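Local structure of ethylbenzene dehydrogenase beta-subunit (Aromatoleum aromaticum, 2IVF) at residues 105-108 with 109-113; 310-313 with 314-318. The protein belongs to the 4Fe-4S dicluster proteins and holds three 4Fe-4S clusters and one 3Fe-4S cluster, probably serving as the electron-carrying subunit of its complex. One frame throughout, in Å; residues are numbered along the deposited sequence.

Contact 1: 105-108 with 109-113; sequences EGKG and QTVHF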
loop_
_atom_site.group_PDB
_atom_site.type_symbol
_atom_site.label_atom_id
_atom_site.label_comp_id
_atom_site.label_asym_id
_atom_site.label_seq_id
_atom_site.Cartn_x
_atom_site.Cartn_y
_atom_site.Cartn_z
ATOM N N GLU B 105 -17.328 -18.819 13.183
ATOM C CA GLU B 105 -18.678 -18.895 13.728
ATOM C C GLU B 105 -19.597 -19.801 12.950
ATOM O O GLU B 105 -20.771 -19.938 13.286
ATOM C CB GLU B 105 -19.257 -17.492 13.974
ATOM C CG GLU B 105 -18.702 -16.897 15.283
ATOM C CD GLU B 105 -19.212 -15.505 15.595
ATOM O OE1 GLU B 105 -20.227 -15.089 15.004
ATOM O OE2 GLU B 105 -18.581 -14.818 16.439
ATOM N N GLY B 106 -19.060 -20.517 11.980
ATOM C CA GLY B 106 -19.857 -21.488 11.245
ATOM C C GLY B 106 -20.926 -20.836 10.355
ATOM O O GLY B 106 -21.937 -21.479 10.013
ATOM N N LYS B 107 -20.699 -19.580 9.975
ATOM C CA LYS B 107 -21.651 -18.818 9.168
ATOM C C LYS B 107 -21.356 -18.928 7.677
ATOM O O LYS B 107 -22.107 -18.391 6.847
ATOM C CB LYS B 107 -21.688 -17.341 9.616
ATOM C CG LYS B 107 -22.224 -17.151 11.030
ATOM C CD LYS B 107 -22.236 -15.655 11.397
ATOM C CE LYS B 107 -23.106 -15.356 12.615
ATOM N NZ LYS B 107 -23.247 -13.839 12.760
ATOM N N GLY B 108 -20.289 -19.652 7.321
ATOM C CA GLY B 108 -19.962 -19.887 5.927
ATOM C C GLY B 108 -19.803 -18.599 5.148
ATOM O O GLY B 108 -19.245 -17.601 5.665
ATOM N N GLN B 109 -20.359 -18.576 3.935
ATOM C CA GLN B 109 -20.294 -17.384 3.094
ATOM C C GLN B 109 -21.437 -16.380 3.348
ATOM O O GLN B 109 -21.581 -15.427 2.595
ATOM C CB GLN B 109 -20.271 -17.784 1.615
ATOM C CG GLN B 109 -18.951 -18.379 1.158
ATOM C CD GLN B 109 -18.655 -19.686 1.849
ATOM O OE1 GLN B 109 -19.394 -20.632 1.698
ATOM N NE2 GLN B 109 -17.573 -19.733 2.619
ATOM N N THR B 110 -22.196 -16.564 4.412
ATOM C CA THR B 110 -23.327 -15.678 4.721
ATOM C C THR B 110 -22.912 -14.391 5.386
ATOM O O THR B 110 -23.747 -13.515 5.614
ATOM C CB THR B 110 -24.385 -16.368 5.570
ATOM O OG1 THR B 110 -23.942 -16.525 6.931
ATOM C CG2 THR B 110 -24.753 -17.699 4.922
ATOM N N VAL B 111 -21.625 -14.297 5.724
ATOM C CA VAL B 111 -21.074 -13.106 6.294
ATOM C C VAL B 111 -19.737 -12.911 5.592
ATOM O O VAL B 111 -19.197 -13.835 5.010
ATOM C CB VAL B 111 -20.923 -13.244 7.825
ATOM C CG1 VAL B 111 -22.300 -13.606 8.472
ATOM C CG2 VAL B 111 -19.864 -14.321 8.197
ATOM N N HIS B 112 -19.228 -11.695 5.604
ATOM C CA HIS B 112 -17.928 -11.411 5.004
ATOM C C HIS B 112 -17.258 -10.439 5.887
ATOM O O HIS B 112 -17.880 -9.873 6.757
ATOM C CB HIS B 112 -18.074 -10.831 3.573
ATOM C CG HIS B 112 -18.917 -9.601 3.503
ATOM N ND1 HIS B 112 -18.387 -8.336 3.308
ATOM C CD2 HIS B 112 -20.255 -9.439 3.596
ATOM C CE1 HIS B 112 -19.367 -7.454 3.281
ATOM N NE2 HIS B 112 -20.509 -8.097 3.473
ATOM N N PHE B 113 -15.969 -10.253 5.664
ATOM C CA PHE B 113 -15.151 -9.341 6.429
ATOM C C PHE B 113 -15.457 -7.900 6.050
ATOM O O PHE B 113 -15.349 -7.531 4.882
ATOM C CB PHE B 113 -13.651 -9.652 6.147
ATOM C CG PHE B 113 -12.714 -8.921 7.052
ATOM C CD1 PHE B 113 -12.514 -9.367 8.358
ATOM C CD2 PHE B 113 -12.085 -7.767 6.636
ATOM C CE1 PHE B 113 -11.655 -8.698 9.183
ATOM C CE2 PHE B 113 -11.234 -7.073 7.483
ATOM C CZ PHE B 113 -11.024 -7.547 8.768
#

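Contact 2: 310-313 with 314-318; sequences LAVL and HTERE. With PO4 (phosphate ion), chain P.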
loop_
_atom_site.group_PDB
_atom_site.type_symbol
_atom_site.label_atom_id
_atom_site.label_comp_id
_atom_site.label_asym_id
_atom_site.label_seq_id
_atom_site.Cartn_x
_atom_site.Cartn_y
_atom_site.Cartn_z
ATOM N N LEU B 310 4.503 28.609 -8.596
ATOM C CA LEU B 310 4.507 27.644 -9.677
ATOM C C LEU B 310 5.490 28.090 -10.741
ATOM O O LEU B 310 6.229 27.271 -11.330
ATOM C CB LEU B 310 3.079 27.446 -10.237
ATOM C CG LEU B 310 2.076 26.808 -9.262
ATOM C CD1 LEU B 310 0.670 26.776 -9.900
ATOM C CD2 LEU B 310 2.502 25.399 -8.804
ATOM N N ALA B 311 5.535 29.401 -10.985
ATOM C CA ALA B 311 6.422 29.935 -11.993
ATOM C C ALA B 311 7.915 29.723 -11.607
ATOM O O ALA B 311 8.742 29.417 -12.464
ATOM C CB ALA B 311 6.108 31.388 -12.247
ATOM N N VAL B 312 8.209 29.899 -10.318
ATOM C CA VAL B 312 9.554 29.709 -9.751
ATOM C C VAL B 312 9.910 28.219 -9.895
ATOM O O VAL B 312 11.015 27.883 -10.307
ATOM C CB VAL B 312 9.586 30.155 -8.292
ATOM C CG1 VAL B 312 10.941 29.760 -7.576
ATOM C CG2 VAL B 312 9.349 31.651 -8.191
ATOM N N LEU B 313 8.998 27.327 -9.523
ATOM C CA LEU B 313 9.263 25.902 -9.627
ATOM C C LEU B 313 9.600 25.526 -11.061
ATOM O O LEU B 313 10.542 24.778 -11.302
ATOM C CB LEU B 313 8.090 25.068 -9.164
ATOM C CG LEU B 313 7.793 25.118 -7.653
ATOM C CD1 LEU B 313 6.479 24.494 -7.334
ATOM C CD2 LEU B 313 8.921 24.419 -6.873
ATOM N N HIS B 314 8.825 26.037 -12.003
ATOM C CA HIS B 314 9.062 25.689 -13.395
ATOM C C HIS B 314 10.346 26.295 -13.874
ATOM O O HIS B 314 11.087 25.636 -14.588
ATOM C CB HIS B 314 7.853 26.037 -14.240
ATOM C CG HIS B 314 6.695 25.115 -14.001
ATOM N ND1 HIS B 314 6.702 23.787 -14.402
ATOM C CD2 HIS B 314 5.529 25.296 -13.336
ATOM C CE1 HIS B 314 5.573 23.211 -14.030
ATOM N NE2 HIS B 314 4.848 24.100 -13.368
ATOM N N THR B 315 10.659 27.532 -13.453
ATOM C CA THR B 315 11.873 28.179 -13.906
ATOM C C THR B 315 13.084 27.408 -13.376
ATOM O O THR B 315 14.042 27.102 -14.111
ATOM C CB THR B 315 11.924 29.633 -13.450
ATOM O OG1 THR B 315 10.850 30.300 -14.096
ATOM C CG2 THR B 315 13.205 30.327 -13.879
ATOM N N GLU B 316 13.035 27.089 -12.102
ATOM C CA GLU B 316 14.183 26.471 -11.441
ATOM C C GLU B 316 14.394 25.081 -11.991
ATOM O O GLU B 316 15.535 24.641 -12.187
ATOM C CB GLU B 316 13.983 26.458 -9.945
ATOM C CG GLU B 316 14.175 27.851 -9.310
ATOM C CD GLU B 316 15.453 28.540 -9.741
ATOM O OE1 GLU B 316 16.497 27.887 -9.807
ATOM O OE2 GLU B 316 15.423 29.757 -10.016
ATOM N N ARG B 317 13.305 24.387 -12.242
ATOM C CA ARG B 317 13.392 23.091 -12.857
ATOM C C ARG B 317 14.054 23.194 -14.231
ATOM O O ARG B 317 14.919 22.405 -14.566
ATOM C CB ARG B 317 12.007 22.517 -12.955
ATOM C CG ARG B 317 11.972 21.193 -13.579
ATOM C CD ARG B 317 10.578 20.603 -13.489
ATOM N NE ARG B 317 10.560 19.340 -14.197
ATOM C CZ ARG B 317 9.514 18.866 -14.851
ATOM N NH1 ARG B 317 8.403 19.587 -14.997
ATOM N NH2 ARG B 317 9.616 17.675 -15.408
ATOM N N GLU B 318 13.691 24.204 -15.010
ATOM C CA GLU B 318 14.368 24.466 -16.264
ATOM C C GLU B 318 15.849 24.814 -16.099
ATOM O O GLU B 318 16.674 24.371 -16.896
ATOM C CB GLU B 318 13.668 25.570 -17.056
ATOM C CG GLU B 318 14.396 25.932 -18.329
ATOM C CD GLU B 318 14.600 24.785 -19.301
ATOM O OE1 GLU B 318 13.780 23.836 -19.320
ATOM O OE2 GLU B 318 15.591 24.862 -20.077
HETATM P P PO4 P . 9.309 23.021 -16.561
HETATM O O1 PO4 P . 10.621 23.646 -16.096
HETATM O O2 PO4 P . 8.559 22.526 -15.317
HETATM O O3 PO4 P . 8.457 24.033 -17.314
HETATM O O4 PO4 P . 9.622 21.849 -17.469
#

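Contact 1: 105-108 with 109-113
Lys107 lays its aliphatic stem across the isopropyl group of Val111, the two side chains crossing at about a right angle. The lysine CD rests 3.6 Å from Val111 CG1, while nearer the backbone Lys107 CB lies 3.8 Å from Val111 CG2, so both valine methyls are used. A lysine suits this place because its methylenes can pack while the charge travels on: with the chain extended beyond CG, NZ is carried past the valine to a salt bridge with Glu101, and Glu105 OE1 stands at a long 4.0 Å from the same NZ. On the backbone side, Lys107 O is gripped twice by Thr110. The threonine N donates to Lys107 O over 3.0 Å from a position tilted out of the carbonyl plane, and its hydroxyl OG1 donates over 2.6 Å in that plane, on a lone pair. The hydroxyl gets there because chi1 (74°) sets OG1 between the threonine's own N and carbonyl carbon, facing back over the turn. Gln109 folds back, bringing NE2 to 3.6 Å from Gly108 C, and its amide then donates to Gly154 O of the alpha-subunit. Trp929 of that subunit binds Val111 O, placing the loop at the subunit interface. Gly108, with positive phi and an extended psi (56°/-137°), takes the second position, which glycine occupies most easily. Followed by Gln109 near the helical region, and closed by Lys107 O and Thr110 N, this is a type II' beta turn.

Contact 2: 310-313 with 314-318
Thr315 and Ala311 meet in one turn of an alpha-helix, the common i to i+4 pattern running from Leu310 to Arg317. In the backbone ladder, Thr315 N donates to Ala311 O (2.9 Å), and the same pattern links His314 to Leu310, Glu316 to Val312 and Arg317 to Leu313. The threonine adds a side-chain bond: OG1, anti to its carbonyl carbon (chi1 -64°), also donates to Ala311 O (2.8 Å). N and OG1 reach that oxygen from opposite faces of its plane, a usual way for threonine to satisfy its hydroxyl on a helix. Among apolar contacts, Val312 and Glu316 run side by side, with CG1 and CG 4.1 Å apart. The glutamate's CG does the packing against the valine while OE1 goes to Ser326 and Asn319; Leu328 of helix 327-333 touches both side chains. The polar face holds a phosphate, probably from the crystallisation liquor, with Arg321 as a further ligand. Its phosphorus lies in plane at the edge of the His314 ring, whose ND1 is a doubtfully short 2.4 Å from O2. Arg317, extended from CG to NE, gives NE to Arg272 O and pairs through NH2 with Asp293, both of the alpha-subunit; its NH1 donates to O2 over 3.0 Å at a bent 137°, and O4 lies over one guanidinium face.

From the N terminus, the chain passes strand 19-24 and helix 33-42, then leaves helix 99-104 and meets contact 1, which closes a tight turn at the start of the long loop toward strand 136-138. The chain then runs through strand 141-149 and many short helices and strands, and on helix 306-321 contact 2 joins successive helical turns. The two are in series: neither encloses nor crosses the other, and their centres stand 56 Å apart, with nearest atoms about 39 Å apart. Both are purely local, yet each reaches the alpha-subunit, contact 1 along much of a loop and contact 2 through Arg317, while helix 327-333 packs against helix 306-321 at contact 2.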